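Local coordinates for Poly(A) ribonuclease pop2 (Schizosaccharomyces pombe, PDB 2P51), which removes poly(A) tails from mRNA as the metal-dependent 3'-exoribonuclease subunit of the CCR4-NOT complex, releasing 5'-AMP, at residues Phe108-Asn113 / Ile142-Phe147; Lys202-Lys207 / Arg247-Ile252; Val58-Gly63 / Tyr73-Ala78; Pro22-Trp27 / Val101-Trp106. One frame throughout, in Å; residues are numbered along the deposited sequence.

Contact 1 (Phe108-Asn113 / Ile142-Phe147)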
# COMPACT_ATOMS: atom_id res chain seq x y z
N PHE A 108 -3.36 -5.63 -7.80
CA PHE A 108 -4.51 -5.05 -8.48
C PHE A 108 -4.00 -4.01 -9.46
O PHE A 108 -3.28 -3.09 -9.03
CB PHE A 108 -5.43 -4.38 -7.45
CG PHE A 108 -6.06 -5.40 -6.52
CD1 PHE A 108 -7.32 -5.91 -6.82
CD2 PHE A 108 -5.42 -5.86 -5.40
CE1 PHE A 108 -7.89 -6.86 -5.99
CE2 PHE A 108 -5.99 -6.82 -4.58
CZ PHE A 108 -7.22 -7.36 -4.86
N ASN A 109 -4.34 -4.15 -10.73
CA ASN A 109 -3.84 -3.25 -11.78
C ASN A 109 -4.93 -2.30 -12.27
O ASN A 109 -5.97 -2.81 -12.73
CB ASN A 109 -3.33 -4.14 -12.93
CG ASN A 109 -2.16 -5.01 -12.45
OD1 ASN A 109 -1.09 -4.49 -12.08
ND2 ASN A 109 -2.40 -6.32 -12.46
N PHE A 110 -4.73 -1.00 -12.15
CA PHE A 110 -5.81 -0.03 -12.36
C PHE A 110 -5.71 0.67 -13.71
O PHE A 110 -4.64 0.81 -14.33
CB PHE A 110 -5.78 1.02 -11.24
CG PHE A 110 -6.23 0.35 -9.94
CD1 PHE A 110 -7.58 0.23 -9.63
CD2 PHE A 110 -5.32 -0.21 -9.07
CE1 PHE A 110 -8.00 -0.37 -8.46
CE2 PHE A 110 -5.71 -0.80 -7.88
CZ PHE A 110 -7.08 -0.90 -7.60
N THR A 111 -6.87 1.15 -14.14
CA THR A 111 -6.99 1.82 -15.45
C THR A 111 -6.08 3.05 -15.53
O THR A 111 -5.96 3.85 -14.59
CB THR A 111 -8.45 2.19 -15.69
OG1 THR A 111 -8.59 2.61 -17.05
CG2 THR A 111 -8.86 3.36 -14.79
N PHE A 112 -5.42 3.25 -16.67
CA PHE A 112 -4.50 4.40 -16.82
C PHE A 112 -4.33 4.61 -18.31
O PHE A 112 -4.42 3.62 -19.08
CB PHE A 112 -3.17 4.06 -16.12
CG PHE A 112 -2.38 5.31 -15.84
CD1 PHE A 112 -2.66 6.04 -14.68
CD2 PHE A 112 -1.39 5.78 -16.72
CE1 PHE A 112 -1.97 7.22 -14.41
CE2 PHE A 112 -0.73 6.95 -16.43
CZ PHE A 112 -1.02 7.68 -15.29
N ASN A 113 -4.11 5.84 -18.76
CA ASN A 113 -4.09 6.21 -20.16
C ASN A 113 -2.91 7.17 -20.36
O ASN A 113 -2.95 8.30 -19.89
CB ASN A 113 -5.43 6.80 -20.57
CG ASN A 113 -5.44 7.04 -22.07
OD1 ASN A 113 -4.54 7.72 -22.56
ND2 ASN A 113 -6.47 6.49 -22.74
N ILE A 142 -8.46 -2.05 -13.78
CA ILE A 142 -9.63 -1.91 -12.92
C ILE A 142 -10.05 -0.47 -12.74
O ILE A 142 -9.21 0.41 -12.63
CB ILE A 142 -9.30 -2.50 -11.53
CG1 ILE A 142 -8.97 -3.99 -11.64
CG2 ILE A 142 -10.40 -2.22 -10.52
CD1 ILE A 142 -8.05 -4.46 -10.50
N GLU A 143 -11.36 -0.20 -12.64
CA GLU A 143 -11.79 1.12 -12.19
C GLU A 143 -11.68 1.21 -10.67
O GLU A 143 -12.27 0.33 -10.01
CB GLU A 143 -13.25 1.39 -12.56
CG GLU A 143 -13.41 1.71 -14.05
CD GLU A 143 -12.80 3.06 -14.39
OE1 GLU A 143 -12.51 3.92 -13.52
OE2 GLU A 143 -12.59 3.26 -15.61
N PRO A 144 -10.96 2.19 -10.13
CA PRO A 144 -10.83 2.27 -8.67
C PRO A 144 -12.13 2.17 -7.92
O PRO A 144 -12.20 1.62 -6.82
CB PRO A 144 -10.25 3.70 -8.47
CG PRO A 144 -9.30 3.76 -9.67
CD PRO A 144 -10.16 3.25 -10.81
N ALA A 145 -13.20 2.72 -8.48
CA ALA A 145 -14.48 2.71 -7.83
C ALA A 145 -15.05 1.31 -7.68
O ALA A 145 -15.65 0.95 -6.65
CB ALA A 145 -15.43 3.60 -8.67
N ASP A 146 -14.88 0.47 -8.70
CA ASP A 146 -15.32 -0.93 -8.64
C ASP A 146 -14.55 -1.67 -7.55
O ASP A 146 -15.09 -2.45 -6.77
CB ASP A 146 -15.12 -1.58 -10.00
CG ASP A 146 -16.04 -1.06 -11.09
OD1 ASP A 146 -17.08 -0.40 -10.79
OD2 ASP A 146 -15.72 -1.33 -12.27
N PHE A 147 -13.25 -1.43 -7.51
CA PHE A 147 -12.42 -2.05 -6.46
C PHE A 147 -12.86 -1.59 -5.11
O PHE A 147 -12.96 -2.34 -4.14
CB PHE A 147 -10.97 -1.60 -6.71
CG PHE A 147 -10.01 -1.98 -5.59
CD1 PHE A 147 -9.56 -3.27 -5.43
CD2 PHE A 147 -9.56 -0.99 -4.71
CE1 PHE A 147 -8.68 -3.55 -4.41
CE2 PHE A 147 -8.69 -1.28 -3.67
CZ PHE A 147 -8.23 -2.58 -3.50
O HOH W 1 -11.09 4.49 -17.41

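Contact 2 (Lys202-Lys207 / Arg247-Ile252)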
# COMPACT_ATOMS: atom_id res chain seq x y z
N LYS A 202 -6.34 -0.59 12.91
CA LYS A 202 -5.11 -1.17 13.46
C LYS A 202 -4.07 -1.24 12.36
O LYS A 202 -4.18 -2.10 11.47
CB LYS A 202 -5.42 -2.55 14.02
CG LYS A 202 -4.20 -3.32 14.53
CD LYS A 202 -4.58 -4.55 15.35
CE LYS A 202 -3.34 -5.09 16.02
NZ LYS A 202 -2.81 -6.37 15.54
N ASN A 203 -3.11 -0.33 12.41
CA ASN A 203 -2.11 -0.34 11.32
C ASN A 203 -0.74 -0.01 11.92
O ASN A 203 -0.64 0.62 13.00
CB ASN A 203 -2.57 0.59 10.21
CG ASN A 203 -2.61 2.05 10.55
OD1 ASN A 203 -1.55 2.68 10.69
ND2 ASN A 203 -3.75 2.71 10.69
N TYR A 204 0.28 -0.47 11.21
CA TYR A 204 1.68 -0.16 11.55
C TYR A 204 2.40 0.33 10.29
O TYR A 204 2.15 -0.27 9.21
CB TYR A 204 2.43 -1.36 12.12
CG TYR A 204 1.87 -1.89 13.42
CD1 TYR A 204 2.12 -1.23 14.62
CD2 TYR A 204 1.10 -3.03 13.44
CE1 TYR A 204 1.62 -1.70 15.82
CE2 TYR A 204 0.60 -3.50 14.63
CZ TYR A 204 0.85 -2.84 15.81
OH TYR A 204 0.32 -3.35 16.99
N ASP A 205 3.23 1.34 10.47
CA ASP A 205 4.08 1.83 9.39
C ASP A 205 5.51 1.40 9.73
O ASP A 205 6.08 1.95 10.67
CB ASP A 205 3.94 3.34 9.23
CG ASP A 205 4.76 3.89 8.08
OD1 ASP A 205 5.78 3.25 7.67
OD2 ASP A 205 4.42 4.98 7.55
N ILE A 206 6.06 0.46 8.98
CA ILE A 206 7.40 -0.06 9.28
C ILE A 206 8.45 1.05 9.20
O ILE A 206 9.46 0.95 9.90
CB ILE A 206 7.76 -1.20 8.30
CG1 ILE A 206 6.86 -2.42 8.51
CG2 ILE A 206 9.24 -1.60 8.35
CD1 ILE A 206 7.05 -3.47 7.40
N LYS A 207 8.24 2.07 8.35
CA LYS A 207 9.21 3.17 8.31
C LYS A 207 9.19 3.98 9.61
O LYS A 207 10.23 4.42 10.13
CB LYS A 207 8.90 4.15 7.16
CG LYS A 207 9.93 5.30 7.05
CD LYS A 207 11.22 4.91 6.39
CE LYS A 207 12.18 6.12 6.39
NZ LYS A 207 13.54 5.64 6.02
N ARG A 247 7.06 -9.57 4.94
CA ARG A 247 8.15 -10.39 5.48
C ARG A 247 9.06 -9.56 6.39
O ARG A 247 9.49 -10.08 7.45
CB ARG A 247 8.96 -11.04 4.33
CG ARG A 247 8.03 -11.91 3.51
CD ARG A 247 8.75 -12.58 2.37
NE ARG A 247 7.95 -13.80 2.09
CZ ARG A 247 8.33 -14.64 1.13
NH1 ARG A 247 9.44 -14.32 0.45
NH2 ARG A 247 7.56 -15.70 0.95
N ILE A 248 9.37 -8.32 6.05
CA ILE A 248 10.17 -7.48 6.95
C ILE A 248 9.44 -7.24 8.28
O ILE A 248 10.07 -7.24 9.36
CB ILE A 248 10.55 -6.17 6.24
CG1 ILE A 248 11.59 -6.36 5.11
CG2 ILE A 248 11.06 -5.14 7.24
CD1 ILE A 248 11.50 -5.13 4.20
N PHE A 249 8.12 -7.04 8.19
CA PHE A 249 7.38 -6.78 9.44
C PHE A 249 7.57 -7.92 10.42
O PHE A 249 7.89 -7.70 11.59
CB PHE A 249 5.87 -6.55 9.18
CG PHE A 249 5.08 -6.45 10.49
CD1 PHE A 249 5.14 -5.30 11.25
CD2 PHE A 249 4.30 -7.53 10.91
CE1 PHE A 249 4.41 -5.21 12.44
CE2 PHE A 249 3.58 -7.44 12.10
CZ PHE A 249 3.64 -6.30 12.87
N PHE A 250 7.38 -9.17 9.96
CA PHE A 250 7.44 -10.29 10.94
C PHE A 250 8.87 -10.44 11.46
O PHE A 250 9.08 -10.79 12.63
CB PHE A 250 6.88 -11.57 10.34
CG PHE A 250 5.34 -11.43 10.25
CD1 PHE A 250 4.58 -11.61 11.38
CD2 PHE A 250 4.72 -11.11 9.04
CE1 PHE A 250 3.19 -11.48 11.34
CE2 PHE A 250 3.34 -11.01 8.97
CZ PHE A 250 2.60 -11.21 10.11
N GLU A 251 9.85 -10.16 10.58
CA GLU A 251 11.24 -10.33 11.06
C GLU A 251 11.57 -9.26 12.07
O GLU A 251 12.25 -9.57 13.07
CB GLU A 251 12.21 -10.30 9.87
CG GLU A 251 13.65 -10.62 10.25
CD GLU A 251 13.88 -11.99 10.86
OE1 GLU A 251 13.00 -12.85 10.66
OE2 GLU A 251 14.94 -12.19 11.52
N ILE A 252 11.18 -8.01 11.88
CA ILE A 252 11.41 -6.92 12.83
C ILE A 252 10.68 -7.21 14.14
O ILE A 252 11.19 -7.02 15.26
CB ILE A 252 10.88 -5.61 12.16
CG1 ILE A 252 11.87 -5.11 11.09
CG2 ILE A 252 10.46 -4.57 13.16
CD1 ILE A 252 11.07 -4.00 10.32

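Contact 3 (Val58-Gly63 / Tyr73-Ala78)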
# COMPACT_ATOMS: atom_id res chain seq x y z
N VAL A 58 4.20 15.43 -9.25
CA VAL A 58 4.43 16.34 -10.38
C VAL A 58 4.57 17.77 -9.88
O VAL A 58 5.12 18.63 -10.54
CB VAL A 58 3.32 16.31 -11.44
CG1 VAL A 58 3.22 14.89 -12.01
CG2 VAL A 58 1.98 16.78 -10.88
N ALA A 59 4.08 18.05 -8.67
CA ALA A 59 4.28 19.40 -8.19
C ALA A 59 4.36 19.52 -6.68
O ALA A 59 3.91 18.68 -5.91
CB ALA A 59 3.14 20.29 -8.69
N ARG A 60 4.95 20.66 -6.30
CA ARG A 60 5.03 21.07 -4.92
C ARG A 60 4.14 22.29 -4.71
O ARG A 60 4.25 23.23 -5.51
CB ARG A 60 6.49 21.43 -4.60
CG ARG A 60 7.41 20.21 -4.59
CD ARG A 60 7.40 19.60 -3.20
NE ARG A 60 8.47 18.59 -3.22
CZ ARG A 60 8.53 17.65 -2.31
NH1 ARG A 60 7.62 17.59 -1.34
NH2 ARG A 60 9.50 16.74 -2.33
N PRO A 61 3.26 22.31 -3.71
CA PRO A 61 2.41 23.47 -3.48
C PRO A 61 3.22 24.66 -2.99
O PRO A 61 4.28 24.57 -2.36
CB PRO A 61 1.47 23.00 -2.37
CG PRO A 61 2.21 21.89 -1.71
CD PRO A 61 3.01 21.21 -2.76
N LEU A 62 2.65 25.82 -3.34
CA LEU A 62 3.42 26.98 -2.93
C LEU A 62 2.82 27.61 -1.67
O LEU A 62 1.70 27.22 -1.31
CB LEU A 62 3.49 28.00 -4.05
CG LEU A 62 4.52 27.71 -5.15
CD1 LEU A 62 5.56 26.70 -4.67
CD2 LEU A 62 3.82 27.25 -6.43
N GLY A 63 3.60 28.51 -1.11
CA GLY A 63 3.46 29.28 0.09
C GLY A 63 4.30 28.76 1.24
O GLY A 63 5.20 27.93 1.04
N TYR A 73 1.96 16.89 4.12
CA TYR A 73 0.58 16.52 3.87
C TYR A 73 0.01 17.32 2.70
O TYR A 73 -0.67 16.76 1.80
CB TYR A 73 -0.33 16.69 5.10
CG TYR A 73 -1.75 16.29 4.69
CD1 TYR A 73 -2.05 14.96 4.38
CD2 TYR A 73 -2.78 17.22 4.61
CE1 TYR A 73 -3.31 14.52 4.01
CE2 TYR A 73 -4.06 16.80 4.22
CZ TYR A 73 -4.33 15.47 3.92
OH TYR A 73 -5.59 15.08 3.54
N GLN A 74 0.24 18.64 2.62
CA GLN A 74 -0.31 19.40 1.50
C GLN A 74 0.31 18.99 0.17
O GLN A 74 -0.37 19.08 -0.86
CB GLN A 74 -0.10 20.89 1.75
CG GLN A 74 -0.83 21.47 2.96
CD GLN A 74 -2.30 21.06 3.00
OE1 GLN A 74 -2.97 20.97 1.97
NE2 GLN A 74 -2.86 20.80 4.17
N THR A 75 1.56 18.53 0.14
CA THR A 75 2.15 17.97 -1.07
C THR A 75 1.44 16.69 -1.50
O THR A 75 1.04 16.49 -2.66
CB THR A 75 3.65 17.64 -0.91
OG1 THR A 75 4.34 18.89 -0.75
CG2 THR A 75 4.24 17.03 -2.15
N LEU A 76 1.27 15.80 -0.52
CA LEU A 76 0.57 14.54 -0.77
C LEU A 76 -0.83 14.80 -1.34
O LEU A 76 -1.26 14.22 -2.32
CB LEU A 76 0.56 13.78 0.56
CG LEU A 76 -0.12 12.46 0.78
CD1 LEU A 76 0.48 11.82 2.04
CD2 LEU A 76 -1.63 12.57 0.92
N ARG A 77 -1.58 15.66 -0.65
CA ARG A 77 -2.97 15.91 -1.01
C ARG A 77 -3.07 16.42 -2.44
O ARG A 77 -3.89 16.00 -3.25
CB ARG A 77 -3.50 16.94 -0.00
CG ARG A 77 -4.93 17.43 -0.17
CD ARG A 77 -5.14 18.66 0.73
NE ARG A 77 -6.31 19.36 0.26
CZ ARG A 77 -6.55 20.66 0.28
NH1 ARG A 77 -5.64 21.49 0.78
NH2 ARG A 77 -7.71 21.08 -0.21
N ALA A 78 -2.22 17.37 -2.81
CA ALA A 78 -2.23 17.95 -4.15
C ALA A 78 -1.99 16.87 -5.18
O ALA A 78 -2.63 16.83 -6.22
CB ALA A 78 -1.19 19.06 -4.26

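Contact 4 (Pro22-Trp27 / Val101-Trp106)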
# COMPACT_ATOMS: atom_id res chain seq x y z
N PRO A 22 3.04 -17.14 -7.28
CA PRO A 22 3.07 -16.49 -5.94
C PRO A 22 2.39 -15.13 -5.95
O PRO A 22 1.91 -14.67 -4.93
CB PRO A 22 4.56 -16.31 -5.59
CG PRO A 22 5.29 -16.55 -6.83
CD PRO A 22 4.40 -17.26 -7.82
N ILE A 23 2.33 -14.50 -7.12
CA ILE A 23 1.73 -13.19 -7.23
C ILE A 23 0.49 -13.30 -8.12
O ILE A 23 0.66 -13.72 -9.27
CB ILE A 23 2.72 -12.14 -7.80
CG1 ILE A 23 3.96 -12.06 -6.91
CG2 ILE A 23 2.03 -10.81 -8.02
CD1 ILE A 23 5.09 -11.22 -7.49
N ARG A 24 -0.66 -12.95 -7.57
CA ARG A 24 -1.88 -13.05 -8.40
C ARG A 24 -2.23 -11.70 -8.98
O ARG A 24 -2.52 -10.79 -8.19
CB ARG A 24 -3.04 -13.63 -7.58
CG ARG A 24 -2.78 -15.09 -7.20
CD ARG A 24 -3.97 -15.75 -6.49
NE ARG A 24 -5.13 -15.92 -7.36
CZ ARG A 24 -5.35 -16.93 -8.18
NH1 ARG A 24 -4.42 -17.91 -8.26
NH2 ARG A 24 -6.45 -17.02 -8.94
N ASP A 25 -2.18 -11.56 -10.31
CA ASP A 25 -2.54 -10.27 -10.91
C ASP A 25 -4.04 -10.13 -11.10
O ASP A 25 -4.68 -11.14 -11.50
CB ASP A 25 -1.91 -10.09 -12.30
CG ASP A 25 -0.55 -9.46 -12.17
OD1 ASP A 25 -0.36 -8.33 -11.71
OD2 ASP A 25 0.41 -10.15 -12.58
N VAL A 26 -4.55 -8.94 -10.83
CA VAL A 26 -5.97 -8.72 -10.93
C VAL A 26 -6.18 -7.56 -11.91
O VAL A 26 -5.49 -6.54 -11.84
CB VAL A 26 -6.56 -8.38 -9.57
CG1 VAL A 26 -8.09 -8.46 -9.55
CG2 VAL A 26 -6.02 -9.29 -8.46
N TRP A 27 -7.16 -7.80 -12.81
CA TRP A 27 -7.58 -6.88 -13.86
C TRP A 27 -9.10 -6.71 -13.79
O TRP A 27 -9.71 -7.33 -12.92
CB TRP A 27 -7.22 -7.43 -15.25
CG TRP A 27 -5.73 -7.65 -15.36
CD1 TRP A 27 -5.04 -8.81 -15.16
CD2 TRP A 27 -4.75 -6.65 -15.69
NE1 TRP A 27 -3.69 -8.59 -15.36
CE2 TRP A 27 -3.49 -7.28 -15.68
CE3 TRP A 27 -4.80 -5.29 -16.01
CZ2 TRP A 27 -2.31 -6.60 -15.97
CZ3 TRP A 27 -3.62 -4.61 -16.29
CH2 TRP A 27 -2.40 -5.27 -16.27
N VAL A 101 -1.34 -20.55 1.00
CA VAL A 101 -0.65 -21.20 -0.14
C VAL A 101 -1.24 -20.74 -1.45
O VAL A 101 -0.57 -20.77 -2.50
CB VAL A 101 -0.77 -22.72 0.01
CG1 VAL A 101 -0.07 -23.46 -1.13
CG2 VAL A 101 -0.19 -23.17 1.36
N GLU A 102 -2.49 -20.28 -1.44
CA GLU A 102 -3.13 -19.77 -2.63
C GLU A 102 -2.39 -18.60 -3.28
O GLU A 102 -2.46 -18.43 -4.50
CB GLU A 102 -4.53 -19.24 -2.30
CG GLU A 102 -5.57 -20.31 -1.97
CD GLU A 102 -5.57 -20.77 -0.52
OE1 GLU A 102 -4.61 -20.49 0.25
OE2 GLU A 102 -6.54 -21.48 -0.12
N ALA A 103 -1.73 -17.74 -2.47
CA ALA A 103 -1.08 -16.57 -3.03
C ALA A 103 -0.20 -15.91 -1.99
O ALA A 103 -0.65 -15.68 -0.86
CB ALA A 103 -2.12 -15.54 -3.47
N CYS A 104 1.03 -15.61 -2.36
CA CYS A 104 1.86 -14.81 -1.45
C CYS A 104 1.34 -13.37 -1.45
O CYS A 104 1.48 -12.70 -0.43
CB CYS A 104 3.33 -14.84 -1.87
SG CYS A 104 4.15 -16.46 -1.98
N THR A 105 0.78 -12.88 -2.55
CA THR A 105 0.33 -11.49 -2.64
C THR A 105 -0.58 -11.32 -3.85
O THR A 105 -0.50 -12.08 -4.82
CB THR A 105 1.56 -10.55 -2.70
OG1 THR A 105 1.13 -9.19 -2.65
CG2 THR A 105 2.34 -10.72 -4.01
N TRP A 106 -1.47 -10.32 -3.82
CA TRP A 106 -2.29 -9.93 -4.95
C TRP A 106 -1.81 -8.57 -5.46
O TRP A 106 -1.45 -7.70 -4.65
CB TRP A 106 -3.77 -9.75 -4.53
CG TRP A 106 -4.51 -11.06 -4.43
CD1 TRP A 106 -5.30 -11.59 -5.42
CD2 TRP A 106 -4.55 -11.98 -3.33
NE1 TRP A 106 -5.82 -12.80 -4.99
CE2 TRP A 106 -5.39 -13.05 -3.74
CE3 TRP A 106 -3.98 -12.01 -2.05
CZ2 TRP A 106 -5.67 -14.14 -2.90
CZ3 TRP A 106 -4.24 -13.08 -1.21
CH2 TRP A 106 -5.08 -14.13 -1.64
O HOH W 2 -1.74 -18.39 -7.16

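Contact 1 (Phe108-Asn113 / Ile142-Phe147)
F110 reaches across to the segment 142-147 with the CD1-CE1-CZ side of its ring, and the path of that side chain explains most of the packing. With CG anti to the carbonyl carbon (chi1 -70°), the ring is carried toward I142. F110 CB passes the carbonyl oxygen of I142, and F110 CD1 comes closer to I142 O, at 3.4 Å, while also brushing the ring of P144. CE1 touches both I142 CG2 and F147 CB, each at 3.7 Å. At the tip, F110 CZ stands 3.7 Å above the F147 ring, toward its rim, in an edge-to-face pair whose planes stand at 85°. F147 in turn directs its own edge at F108: CE1 sits over the centre of the F108 face, 3.6 Å above it. The three rings make a buried aromatic cluster between strand 105-109 and the start of helix 144-152, with I88 of the next strand also touching F110 and F147.

Two backbone bonds fix the register at the bridge of F110 with I142. I142 N donates to N109 O at 2.8 Å, and T111 N donates to I142 O at 2.9 Å. Outside the cluster, a water joins T111 OG1 to E143 OE2. Polar backbone groups are thus paired beside a hydrocarbon interior, and the T111-E143 end is where a water and a carboxylate come in.

Contact 2 (Lys202-Lys207 / Arg247-Ile252)
I206 holds CG1 anti to its carbonyl carbon and continues extended to CD1, while F249 swings its ring anti to its backbone N (chi1 173°); together these torsions bring I206 CD1 to within 3.7 Å of F249 CB. The setting is the DEDD nuclease fold: an outermost strand, 203-205, runs straight into helix 206-213, and helix 238-257 packs against this junction through isoleucines and aromatic rings.

The two branches of I206 divide the work. CD1 lies against the root of F249, and CG1 comes at the edge of that ring, near its plane. CG2, on the other branch, meets two residues a turn apart, I252 CD1 at 3.6 Å and I248 CG2 at 4.1 Å. An alanine here would take away both branches and would probably open a gap between F249 and I252, giving the phenylalanine ring more freedom to shift. Further back, Y204 places CD2 4.1 Å from F249 CE1; the two rings are nearly parallel, at 24°, but slid so far apart that they barely overlap. I165 of strand 163-166 backs Y204, I206 and F249 alike.

D205, the N-cap, closes the start of helix 206-213; its OD2 is held by S169 and Y270, and H168 N also bonds to its OD1. D205 OD1 accepts from K207 N at 2.8 Å, on its anti side and 27° out of the carboxylate plane.

Contact 3 (Val58-Gly63 / Tyr73-Ala78)
P61 and T75 meet at about a right angle, the proline ring laid across the threonine side chain where the loop 58-63 passes helix 69-82. The leading atom is P61 CD, 3.3 Å from T75 OG1; P61 CG reaches over toward the helix backbone and lies 3.9 Å from Q74 O. R60 comes to the same threonine obliquely from the loop. Its chain bends at chi2 (-88°), which turns back a side chain that sets off away from the helix, and R60 NH1 ends near both branches of T75, 3.5 Å from CG2 and 3.6 Å from OG1. The methyl also approaches A59 O, while OG1 sits against the proline as well and hydrogen-bonds to Y71 O one turn earlier in the helix.

On the helix, Q74 OE1 accepts from R77 NH1 at 3.0 Å, in the guanidinium plane, and Q74 NE2 is taken by A187 O. N79 supplies a polar link between loop and helix, its amide bonding to A59 O, T75 O and V58 N.

Between the two segments themselves the contact is van der Waals packing at the surface, away from the metal site. With no directional bond here, the fit rests on the shapes of P61 and T75, with the R60 chain at the side, and a polar fastening of the loop lies nearby at N79.

Contact 4 (Pro22-Trp27 / Val101-Trp106)
I23 and R24 pair in parallel with T105 and W106 at the sheet margin, R24 N donating to T105 O at 2.9 Å (171°), while just before the strand P22 O is gripped twice, by T105 N at 3.2 Å and through a weak bond by C104 N.

On one face of the sheet I23 and T105 lie side by side, pointing the same way, with I23 CG1 3.6 Å from T105 CG2; T105 OG1 is bound by G239 O. P22 CB rests against C104 SG nearby.

The other face carries R24 and W106, also side by side. R24 CB makes an off-centre CH-pi contact with the five-membered ring of W106, 4.1 Å from its centroid. Farther along, R24 CD packs on A103 CB at 3.5 Å, and that methyl lies over a face of the indole. V26 CG2 meets the indole in plane, at CD1. The arginine bends at chi3 (67°), and its NH1 reaches a water that donates to E102 O. A leucine in place of W106 would probably leave R24 CB without its aromatic neighbour and E34 OE1 without the indole N-H.

E34 of helix 31-41 takes R24 NH2 in a salt bridge and W106 NE1 in a hydrogen bond. One carboxylate thus gathers both polar ends, which probably helps hold arginine and indole together on this partly buried edge.

Contacts 1 and 4 share strand 105-109 and touch directly: N109 N lies 2.9 Å from V26 O, and N109 ND2 reaches D25 OD1. Their centres are about 17 Å apart, and together they tie strand 23-26 and helix 144-152 to one margin of the six-stranded sheet. Contact 2 sits at the other margin, on strand 203-205, its centre about 27 Å from that of contact 1. Contact 3 is peripheral, about 34 Å from contact 4 between centres. Along the chain, contact 3 closes first, then contact 4, contact 1 and contact 2. Contacts 4, 1 and 2 thus close the two margins of the sheet whose strand 47-53 carries the metal ligands D51 and E53.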